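Local coordinates for uncharacterized protein (Capnocytophaga ochracea, PDB 4W9R) that is of unknown function but belongs to a putative esterase family with an alpha/beta-hydrolase fold and may hydrolyse ester bonds, at residues B[13-18]-B[96-101]; B[81-86]-B[150-155]; B[295-300]-B[319-324]. All coordinates share one frame; numbering follows the deposited sequence.

Interaction 1: residues B[13-18]-B[96-101]; sequences GRLNRK and FEFVSA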
loop_
_atom_site.group_PDB
_atom_site.type_symbol
_atom_site.label_atom_id
_atom_site.label_comp_id
_atom_site.label_asym_id
_atom_site.label_seq_id
_atom_site.Cartn_x
_atom_site.Cartn_y
_atom_site.Cartn_z
ATOM N N GLY B 13 32.304 -1.487 -9.428
ATOM C CA GLY B 13 33.617 -2.093 -9.323
ATOM C C GLY B 13 33.579 -3.319 -8.435
ATOM O O GLY B 13 34.232 -4.326 -8.714
ATOM N N ARG B 14 32.800 -3.232 -7.360
ATOM C CA ARG B 14 32.687 -4.326 -6.405
ATOM C C ARG B 14 31.879 -5.494 -6.964
ATOM O O ARG B 14 32.227 -6.655 -6.750
ATOM C CB ARG B 14 32.057 -3.828 -5.103
ATOM C CG ARG B 14 33.009 -3.038 -4.221
ATOM C CD ARG B 14 32.274 -2.404 -3.055
ATOM N NE ARG B 14 33.189 -1.875 -2.046
ATOM C CZ ARG B 14 33.748 -0.670 -2.098
ATOM N NH1 ARG B 14 34.565 -0.276 -1.132
ATOM N NH2 ARG B 14 33.493 0.139 -3.118
ATOM N N LEU B 15 30.801 -5.185 -7.676
ATOM C CA LEU B 15 29.963 -6.218 -8.277
ATOM C C LEU B 15 30.554 -6.737 -9.583
ATOM O O LEU B 15 30.203 -7.826 -10.040
ATOM C CB LEU B 15 28.551 -5.688 -8.520
ATOM C CG LEU B 15 27.712 -5.449 -7.265
ATOM C CD1 LEU B 15 26.337 -4.916 -7.634
ATOM C CD2 LEU B 15 27.597 -6.735 -6.467
ATOM N N ASN B 16 31.447 -5.946 -10.174
ATOM C CA ASN B 16 32.076 -6.284 -11.449
ATOM C C ASN B 16 31.058 -6.558 -12.553
ATOM O O ASN B 16 31.252 -7.444 -13.385
ATOM C CB ASN B 16 33.000 -7.490 -11.285
ATOM C CG ASN B 16 34.432 -7.176 -11.649
ATOM O OD1 ASN B 16 34.695 -6.338 -12.513
ATOM N ND2 ASN B 16 35.371 -7.845 -10.990
ATOM N N ARG B 17 29.971 -5.794 -12.547
ATOM C CA ARG B 17 28.924 -5.930 -13.552
ATOM C C ARG B 17 28.125 -4.640 -13.678
ATOM O O ARG B 17 28.195 -3.770 -12.809
ATOM C CB ARG B 17 27.989 -7.091 -13.211
ATOM C CG ARG B 17 27.116 -6.852 -11.989
ATOM C CD ARG B 17 26.004 -7.885 -11.904
ATOM N NE ARG B 17 25.127 -7.655 -10.760
ATOM C CZ ARG B 17 25.191 -8.335 -9.620
ATOM N NH1 ARG B 17 26.089 -9.299 -9.469
ATOM N NH2 ARG B 17 24.353 -8.054 -8.631
ATOM N N LYS B 18 27.374 -4.513 -14.766
ATOM C CA LYS B 18 26.461 -3.388 -14.913
ATOM C C LYS B 18 25.153 -3.728 -14.213
ATOM O O LYS B 18 24.468 -4.681 -14.583
ATOM C CB LYS B 18 26.210 -3.069 -16.388
ATOM C CG LYS B 18 27.431 -2.580 -17.151
ATOM C CD LYS B 18 27.124 -2.443 -18.635
ATOM C CE LYS B 18 28.292 -1.843 -19.400
ATOM N NZ LYS B 18 28.557 -0.434 -18.995
ATOM N N PHE B 96 26.594 -5.753 -0.443
ATOM C CA PHE B 96 26.405 -4.954 0.762
ATOM C C PHE B 96 27.150 -3.624 0.675
ATOM O O PHE B 96 26.582 -2.569 0.957
ATOM C CB PHE B 96 26.867 -5.742 1.990
ATOM C CG PHE B 96 26.637 -5.035 3.293
ATOM C CD1 PHE B 96 25.369 -4.970 3.846
ATOM C CD2 PHE B 96 27.691 -4.453 3.974
ATOM C CE1 PHE B 96 25.157 -4.327 5.049
ATOM C CE2 PHE B 96 27.483 -3.809 5.178
ATOM C CZ PHE B 96 26.215 -3.745 5.715
ATOM N N GLU B 97 28.418 -3.685 0.275
ATOM C CA GLU B 97 29.249 -2.489 0.172
ATOM C C GLU B 97 28.960 -1.692 -1.099
ATOM O O GLU B 97 29.183 -0.482 -1.142
ATOM C CB GLU B 97 30.731 -2.861 0.232
ATOM C CG GLU B 97 31.156 -3.503 1.546
ATOM C CD GLU B 97 32.656 -3.723 1.634
ATOM O OE1 GLU B 97 33.406 -3.015 0.930
ATOM O OE2 GLU B 97 33.084 -4.605 2.408
ATOM N N PHE B 98 28.467 -2.373 -2.130
ATOM C CA PHE B 98 28.072 -1.705 -3.368
ATOM C C PHE B 98 27.024 -0.630 -3.098
ATOM O O PHE B 98 27.083 0.462 -3.659
ATOM C CB PHE B 98 27.539 -2.720 -4.383
ATOM C CG PHE B 98 26.492 -2.162 -5.309
ATOM C CD1 PHE B 98 26.839 -1.293 -6.330
ATOM C CD2 PHE B 98 25.159 -2.516 -5.161
ATOM C CE1 PHE B 98 25.877 -0.779 -7.182
ATOM C CE2 PHE B 98 24.191 -2.007 -6.010
ATOM C CZ PHE B 98 24.552 -1.138 -7.023
ATOM N N VAL B 99 26.068 -0.947 -2.230
ATOM C CA VAL B 99 25.034 0.009 -1.854
ATOM C C VAL B 99 25.631 1.175 -1.070
ATOM O O VAL B 99 25.395 2.338 -1.393
ATOM C CB VAL B 99 23.931 -0.658 -1.009
ATOM C CG1 VAL B 99 22.873 0.361 -0.613
ATOM C CG2 VAL B 99 23.303 -1.817 -1.769
ATOM N N SER B 100 26.412 0.849 -0.043
ATOM C CA SER B 100 27.016 1.855 0.828
ATOM C C SER B 100 28.062 2.725 0.142
ATOM O O SER B 100 27.970 3.951 0.162
ATOM C CB SER B 100 27.663 1.180 2.040
ATOM O OG SER B 100 26.692 0.655 2.920
ATOM N N ALA B 101 29.067 2.085 -0.446
ATOM C CA ALA B 101 30.252 2.795 -0.917
ATOM C C ALA B 101 30.166 3.290 -2.360
ATOM O O ALA B 101 30.999 4.088 -2.790
ATOM C CB ALA B 101 31.477 1.904 -0.753
#

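Interaction 2: residues B[81-86]-B[150-155]; sequences VVEEVG and VALPRM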
loop_
_atom_site.group_PDB
_atom_site.type_symbol
_atom_site.label_atom_id
_atom_site.label_comp_id
_atom_site.label_asym_id
_atom_site.label_seq_id
_atom_site.Cartn_x
_atom_site.Cartn_y
_atom_site.Cartn_z
ATOM N N VAL B 81 22.707 -13.760 3.447
ATOM C CA VAL B 81 23.686 -13.956 4.508
ATOM C C VAL B 81 23.672 -15.416 4.953
ATOM O O VAL B 81 22.672 -15.898 5.485
ATOM C CB VAL B 81 23.400 -13.046 5.715
ATOM C CG1 VAL B 81 24.399 -13.309 6.829
ATOM C CG2 VAL B 81 23.427 -11.585 5.296
ATOM N N VAL B 82 24.782 -16.114 4.738
ATOM C CA VAL B 82 24.847 -17.545 5.020
ATOM C C VAL B 82 24.893 -17.831 6.518
ATOM O O VAL B 82 25.421 -17.042 7.301
ATOM C CB VAL B 82 26.066 -18.197 4.341
ATOM C CG1 VAL B 82 25.955 -18.069 2.831
ATOM C CG2 VAL B 82 27.362 -17.575 4.844
ATOM N N GLU B 83 24.332 -18.972 6.906
ATOM C CA GLU B 83 24.207 -19.331 8.313
ATOM C C GLU B 83 25.565 -19.639 8.938
ATOM O O GLU B 83 25.764 -19.437 10.137
ATOM C CB GLU B 83 23.271 -20.534 8.465
ATOM C CG GLU B 83 22.404 -20.506 9.717
ATOM C CD GLU B 83 23.146 -20.943 10.963
ATOM O OE1 GLU B 83 24.152 -21.673 10.836
ATOM O OE2 GLU B 83 22.720 -20.558 12.072
ATOM N N GLU B 84 26.494 -20.121 8.120
ATOM C CA GLU B 84 27.805 -20.543 8.604
ATOM C C GLU B 84 28.595 -19.397 9.238
ATOM O O GLU B 84 28.986 -19.475 10.403
ATOM C CB GLU B 84 28.609 -21.161 7.457
ATOM C CG GLU B 84 29.952 -21.738 7.868
ATOM C CD GLU B 84 30.711 -22.344 6.700
ATOM O OE1 GLU B 84 30.323 -22.090 5.540
ATOM O OE2 GLU B 84 31.692 -23.077 6.943
ATOM N N VAL B 85 28.835 -18.339 8.468
ATOM C CA VAL B 85 29.574 -17.182 8.967
ATOM C C VAL B 85 28.699 -16.223 9.784
ATOM O O VAL B 85 29.129 -15.709 10.817
ATOM C CB VAL B 85 30.241 -16.419 7.812
ATOM C CG1 VAL B 85 31.016 -15.225 8.340
ATOM C CG2 VAL B 85 31.166 -17.350 7.051
ATOM N N GLY B 86 27.478 -15.981 9.318
ATOM C CA GLY B 86 26.542 -15.138 10.044
ATOM C C GLY B 86 26.616 -13.660 9.705
ATOM O O GLY B 86 25.910 -12.843 10.294
ATOM N N VAL B 150 14.228 -13.203 5.887
ATOM C CA VAL B 150 14.648 -14.560 6.193
ATOM C C VAL B 150 15.854 -14.425 7.103
ATOM O O VAL B 150 16.936 -14.050 6.651
ATOM C CB VAL B 150 15.019 -15.347 4.924
ATOM C CG1 VAL B 150 15.400 -16.777 5.277
ATOM C CG2 VAL B 150 13.873 -15.317 3.922
ATOM N N ALA B 151 15.683 -14.754 8.378
ATOM C CA ALA B 151 16.689 -14.361 9.355
ATOM C C ALA B 151 17.577 -15.492 9.855
ATOM O O ALA B 151 17.375 -16.664 9.534
ATOM C CB ALA B 151 16.007 -13.689 10.540
ATOM N N LEU B 152 18.556 -15.106 10.667
ATOM C CA LEU B 152 19.360 -16.034 11.442
ATOM C C LEU B 152 19.137 -15.741 12.919
ATOM O O LEU B 152 19.593 -14.713 13.420
ATOM C CB LEU B 152 20.840 -15.906 11.079
ATOM C CG LEU B 152 21.163 -15.968 9.586
ATOM C CD1 LEU B 152 22.648 -15.748 9.341
ATOM C CD2 LEU B 152 20.708 -17.294 8.994
ATOM N N PRO B 153 18.431 -16.637 13.620
ATOM C CA PRO B 153 18.120 -16.437 15.040
ATOM C C PRO B 153 19.355 -16.202 15.913
ATOM O O PRO B 153 19.282 -15.414 16.856
ATOM C CB PRO B 153 17.420 -17.742 15.425
ATOM C CG PRO B 153 16.772 -18.189 14.159
ATOM C CD PRO B 153 17.732 -17.809 13.063
ATOM N N ARG B 154 20.469 -16.855 15.594
ATOM C CA ARG B 154 21.676 -16.750 16.415
ATOM C C ARG B 154 22.315 -15.361 16.361
ATOM O O ARG B 154 23.108 -15.005 17.230
ATOM C CB ARG B 154 22.707 -17.802 15.991
ATOM C CG ARG B 154 23.171 -17.686 14.545
ATOM C CD ARG B 154 24.225 -18.736 14.213
ATOM N NE ARG B 154 25.568 -18.312 14.598
ATOM C CZ ARG B 154 26.505 -17.930 13.736
ATOM N NH1 ARG B 154 26.250 -17.928 12.435
ATOM N NH2 ARG B 154 27.701 -17.558 14.173
HETATM N N MSE B 155 21.967 -14.580 15.345
HETATM C CA MSE B 155 22.565 -13.260 15.166
HETATM C C MSE B 155 21.772 -12.168 15.872
HETATM O O MSE B 155 22.135 -10.994 15.812
HETATM C CB MSE B 155 22.690 -12.929 13.679
HETATM C CG MSE B 155 23.581 -13.888 12.912
HETATM SE SE MSE B 155 25.372 -13.996 13.671
HETATM C CE MSE B 155 25.889 -12.125 13.489
HETATM O O HOH W 1 20.685 -19.135 13.184
#

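Interaction 3: residues B[295-300]-B[319-324]; sequences ESLKKL and LAEYYE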
loop_
_atom_site.group_PDB
_atom_site.type_symbol
_atom_site.label_atom_id
_atom_site.label_comp_id
_atom_site.label_asym_id
_atom_site.label_seq_id
_atom_site.Cartn_x
_atom_site.Cartn_y
_atom_site.Cartn_z
ATOM N N GLU B 295 4.569 36.882 24.812
ATOM C CA GLU B 295 5.990 36.821 24.513
ATOM C C GLU B 295 6.197 35.892 23.324
ATOM O O GLU B 295 7.115 36.080 22.524
ATOM C CB GLU B 295 6.789 36.354 25.729
ATOM C CG GLU B 295 8.218 36.879 25.769
ATOM C CD GLU B 295 8.286 38.398 25.833
ATOM O OE1 GLU B 295 7.353 39.023 26.382
ATOM O OE2 GLU B 295 9.277 38.971 25.330
ATOM N N SER B 296 5.321 34.900 23.208
ATOM C CA SER B 296 5.343 33.979 22.081
ATOM C C SER B 296 4.913 34.683 20.800
ATOM O O SER B 296 5.393 34.362 19.715
ATOM C CB SER B 296 4.437 32.774 22.350
ATOM O OG SER B 296 4.964 31.951 23.375
ATOM N N LEU B 297 4.008 35.647 20.936
ATOM C CA LEU B 297 3.491 36.385 19.790
ATOM C C LEU B 297 4.585 37.209 19.116
ATOM O O LEU B 297 4.647 37.286 17.889
ATOM C CB LEU B 297 2.336 37.292 20.216
ATOM C CG LEU B 297 1.656 38.101 19.109
ATOM C CD1 LEU B 297 1.104 37.181 18.032
ATOM C CD2 LEU B 297 0.553 38.972 19.687
ATOM N N LYS B 298 5.447 37.817 19.923
ATOM C CA LYS B 298 6.556 38.609 19.403
ATOM C C LYS B 298 7.542 37.725 18.650
ATOM O O LYS B 298 8.004 38.075 17.563
ATOM C CB LYS B 298 7.272 39.347 20.536
ATOM C CG LYS B 298 8.361 40.306 20.071
ATOM C CD LYS B 298 9.129 40.880 21.254
ATOM C CE LYS B 298 10.019 42.041 20.837
ATOM N NZ LYS B 298 11.026 41.642 19.817
ATOM N N LYS B 299 7.857 36.575 19.238
ATOM C CA LYS B 299 8.792 35.635 18.635
ATOM C C LYS B 299 8.180 34.950 17.415
ATOM O O LYS B 299 8.893 34.565 16.489
ATOM C CB LYS B 299 9.241 34.596 19.666
ATOM C CG LYS B 299 10.147 35.167 20.749
ATOM C CD LYS B 299 10.570 34.117 21.765
ATOM C CE LYS B 299 9.424 33.737 22.686
ATOM N NZ LYS B 299 9.880 32.877 23.814
ATOM N N LEU B 300 6.858 34.808 17.417
ATOM C CA LEU B 300 6.155 34.219 16.282
ATOM C C LEU B 300 6.196 35.156 15.081
ATOM O O LEU B 300 6.315 34.713 13.940
ATOM C CB LEU B 300 4.703 33.899 16.649
ATOM C CG LEU B 300 3.823 33.328 15.533
ATOM C CD1 LEU B 300 4.382 32.007 15.025
ATOM C CD2 LEU B 300 2.389 33.160 16.012
ATOM N N LEU B 319 3.180 41.546 15.189
ATOM C CA LEU B 319 4.029 42.434 15.973
ATOM C C LEU B 319 3.244 43.637 16.491
ATOM O O LEU B 319 3.426 44.058 17.633
ATOM C CB LEU B 319 5.224 42.899 15.140
ATOM C CG LEU B 319 6.314 43.684 15.869
ATOM C CD1 LEU B 319 6.937 42.847 16.978
ATOM C CD2 LEU B 319 7.374 44.153 14.886
ATOM N N ALA B 320 2.373 44.185 15.648
ATOM C CA ALA B 320 1.547 45.324 16.037
ATOM C C ALA B 320 0.603 44.952 17.174
ATOM O O ALA B 320 0.394 45.736 18.100
ATOM C CB ALA B 320 0.762 45.846 14.845
ATOM N N GLU B 321 0.031 43.753 17.100
ATOM C CA GLU B 321 -0.839 43.266 18.162
ATOM C C GLU B 321 -0.055 43.087 19.456
ATOM O O GLU B 321 -0.567 43.356 20.541
ATOM C CB GLU B 321 -1.506 41.948 17.763
ATOM C CG GLU B 321 -2.755 42.116 16.908
ATOM C CD GLU B 321 -3.526 40.818 16.732
ATOM O OE1 GLU B 321 -2.944 39.737 16.967
ATOM O OE2 GLU B 321 -4.718 40.880 16.364
ATOM N N TYR B 322 1.191 42.640 19.334
ATOM C CA TYR B 322 2.052 42.453 20.495
ATOM C C TYR B 322 2.304 43.769 21.220
ATOM O O TYR B 322 2.302 43.821 22.450
ATOM C CB TYR B 322 3.387 41.829 20.087
ATOM C CG TYR B 322 4.444 41.923 21.165
ATOM C CD1 TYR B 322 4.420 41.072 22.261
ATOM C CD2 TYR B 322 5.460 42.868 21.092
ATOM C CE1 TYR B 322 5.380 41.153 23.252
ATOM C CE2 TYR B 322 6.424 42.957 22.080
ATOM C CZ TYR B 322 6.378 42.097 23.157
ATOM O OH TYR B 322 7.333 42.178 24.144
ATOM N N TYR B 323 2.528 44.827 20.452
ATOM C CA TYR B 323 2.794 46.137 21.031
ATOM C C TYR B 323 1.579 46.661 21.789
ATOM O O TYR B 323 1.720 47.321 22.817
ATOM C CB TYR B 323 3.223 47.121 19.943
ATOM C CG TYR B 323 4.656 46.925 19.503
ATOM C CD1 TYR B 323 5.643 46.597 20.425
ATOM C CD2 TYR B 323 5.021 47.054 18.169
ATOM C CE1 TYR B 323 6.955 46.410 20.034
ATOM C CE2 TYR B 323 6.333 46.868 17.767
ATOM C CZ TYR B 323 7.294 46.547 18.705
ATOM O OH TYR B 323 8.600 46.362 18.314
ATOM N N GLU B 324 0.386 46.353 21.288
ATOM C CA GLU B 324 -0.842 46.719 21.984
ATOM C C GLU B 324 -0.959 45.980 23.313
ATOM O O GLU B 324 -1.365 46.559 24.320
ATOM C CB GLU B 324 -2.070 46.431 21.114
ATOM C CG GLU B 324 -2.275 47.419 19.978
ATOM C CD GLU B 324 -3.604 47.229 19.267
ATOM O OE1 GLU B 324 -3.837 46.131 18.717
ATOM O OE2 GLU B 324 -4.418 48.177 19.265
#

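Interaction 1: residues B[13-18]-B[96-101]
Arg14 turns its CG anti to its own carbonyl carbon (chi1 -77°) and then runs extended to NE, which brings the guanidinium to Glu97 on the facing helix. Glu97 has the same first torsion, and the two side chains cross at about a right angle. Arg14 NE donates to Glu97 OE1 at 3.2 Å with an N-H...O angle of 154°, as part of a salt bridge. The oxygen is met on its anti side, from out of the carboxylate plane. Arg14 NH1 lies 3.6 Å from the same oxygen. One helical turn on, Ala101 CB sits over a face of the guanidinium, 3.6 Å from Arg14 NH2. Leu15 makes the apolar half of the contact. Its CD1 stands over the Phe98 ring, 3.7 Å from the centroid and 15° off the normal, in a CH-pi contact. Glu102, also on this helix, accepts a hydrogen bond from the backbone N of Arg14. Residues 13-16 connect strands 5-12 and 17-24 into an antiparallel hairpin, with a G1 beta bulge formed by Asn16 and Arg17 opposite Ser12. The contact thus fastens the hairpin end at the sheet edge to helix 91-110.

Interaction 2: residues B[81-86]-B[150-155]
Leu152 meets Val81 and Glu83 where two loops of the alpha/beta-hydrolase fold come together. Residues 81-86 follow helix 76-79, and 150-155 follow sheet strand 143-149. Loops after parallel strands commonly shape the active site in this fold. Leu152 CD1 reaches Val81 CG1 at 3.9 Å and also lies against the backbone of Val82 and Gly86. Its other methyl, CD2, lies 3.7 Å from Glu83 CG. Phe127 of helix 123-128 also touches this leucine. An alanine here would lose both methyls and would probably leave a gap beside Val81 and the Glu83 chain. Next, Pro153 begins a short 3-10 turn that runs to Met155. Arg154 CG lies between the backbone N and the carbonyl carbon (chi1 60°), and the chain bends at chi3 (-84°). This path sends NH1 to 2.8 Å from Glu83 O. The opposite charges stay further apart, with Glu83 OE2 4.4 Å from Arg154 NH1. A water bridges the same residues: it donates to Glu83 OE2 at 2.7 Å and weakly accepts from Arg154 N. Gly86 CA packs against Arg154 NH1 at 3.7 Å. Met155, built as selenomethionine, places SE over the centre of the Arg154 guanidinium. Gly86 O accepts a hydrogen bond from Tyr131 OH, and Met155 CE lies 3.3 Å from that same Gly86 O.

Interaction 3: residues B[295-300]-B[319-324]
Lys298 and Tyr322 carry this contact between two nearly antiparallel helices, 294-306 and 314-325. The axes of the two short segments approach to 8.7 Å at an angle of 153°. The setting, a run of paired helices, resembles a tetratricopeptide-type array. The main interaction is CH-pi. Lys298 CB stands over the centre of the Tyr322 ring, 3.6 Å from the centroid and only 6° off the normal. The lysine CG is anti to its backbone N (chi1 -174°), and the chain continues extended across the ring. Its CD comes to 3.5 Å from Tyr322 CE2. Beyond CD the chain bends at chi4, and NZ is carried past the ring.

Apolar packing lies beside the ring. Leu297 CD2 is 4.0 Å from Tyr322 CB and 3.7 Å from Tyr322 N, so the branch rests against the start of the tyrosine. Ile288 and Tyr285 of helix 278-290 and Phe318 also touch Leu297. Lys298 CG lies 4.2 Å from Leu319 CD1.

Polar groups stand at the margins. The Glu295 carboxylate is turned nearly perpendicular to the Tyr322 ring at its edge, with OE1 3.9 Å from Tyr322 OH. Glu321 offers only CB to Leu297. Its carboxylate is held instead by a hydrogen bond from Tyr285 and a salt bridge to Arg356, and an acetate ion, probably from the crystallisation liquor, lies close by. The lysine therefore works here through its methylene chain, and its charge probably contributes little to joining these two segments.

Interactions 1 and 2 belong to the esterase-type domain, with nearest atoms about 7 Å apart. The 81-86 loop leads into helix 91-110, which interaction 1 uses. Tyr131 lies near both: it touches Phe96 of that helix and residues of both loops in interaction 2. Interaction 3 lies beyond the chain's centre in the C-terminal helical part, its nearest atoms about 40 Å or more from either. Interaction 1 is a surface contact, joined by a salt bridge and a leucine methyl over an aromatic face. Interaction 3, partly buried, also sets an aliphatic group over an aromatic face, but from a lysine. Interaction 2, also partly buried, relies on leucine packing, an arginine near backbone carbonyls, and a water.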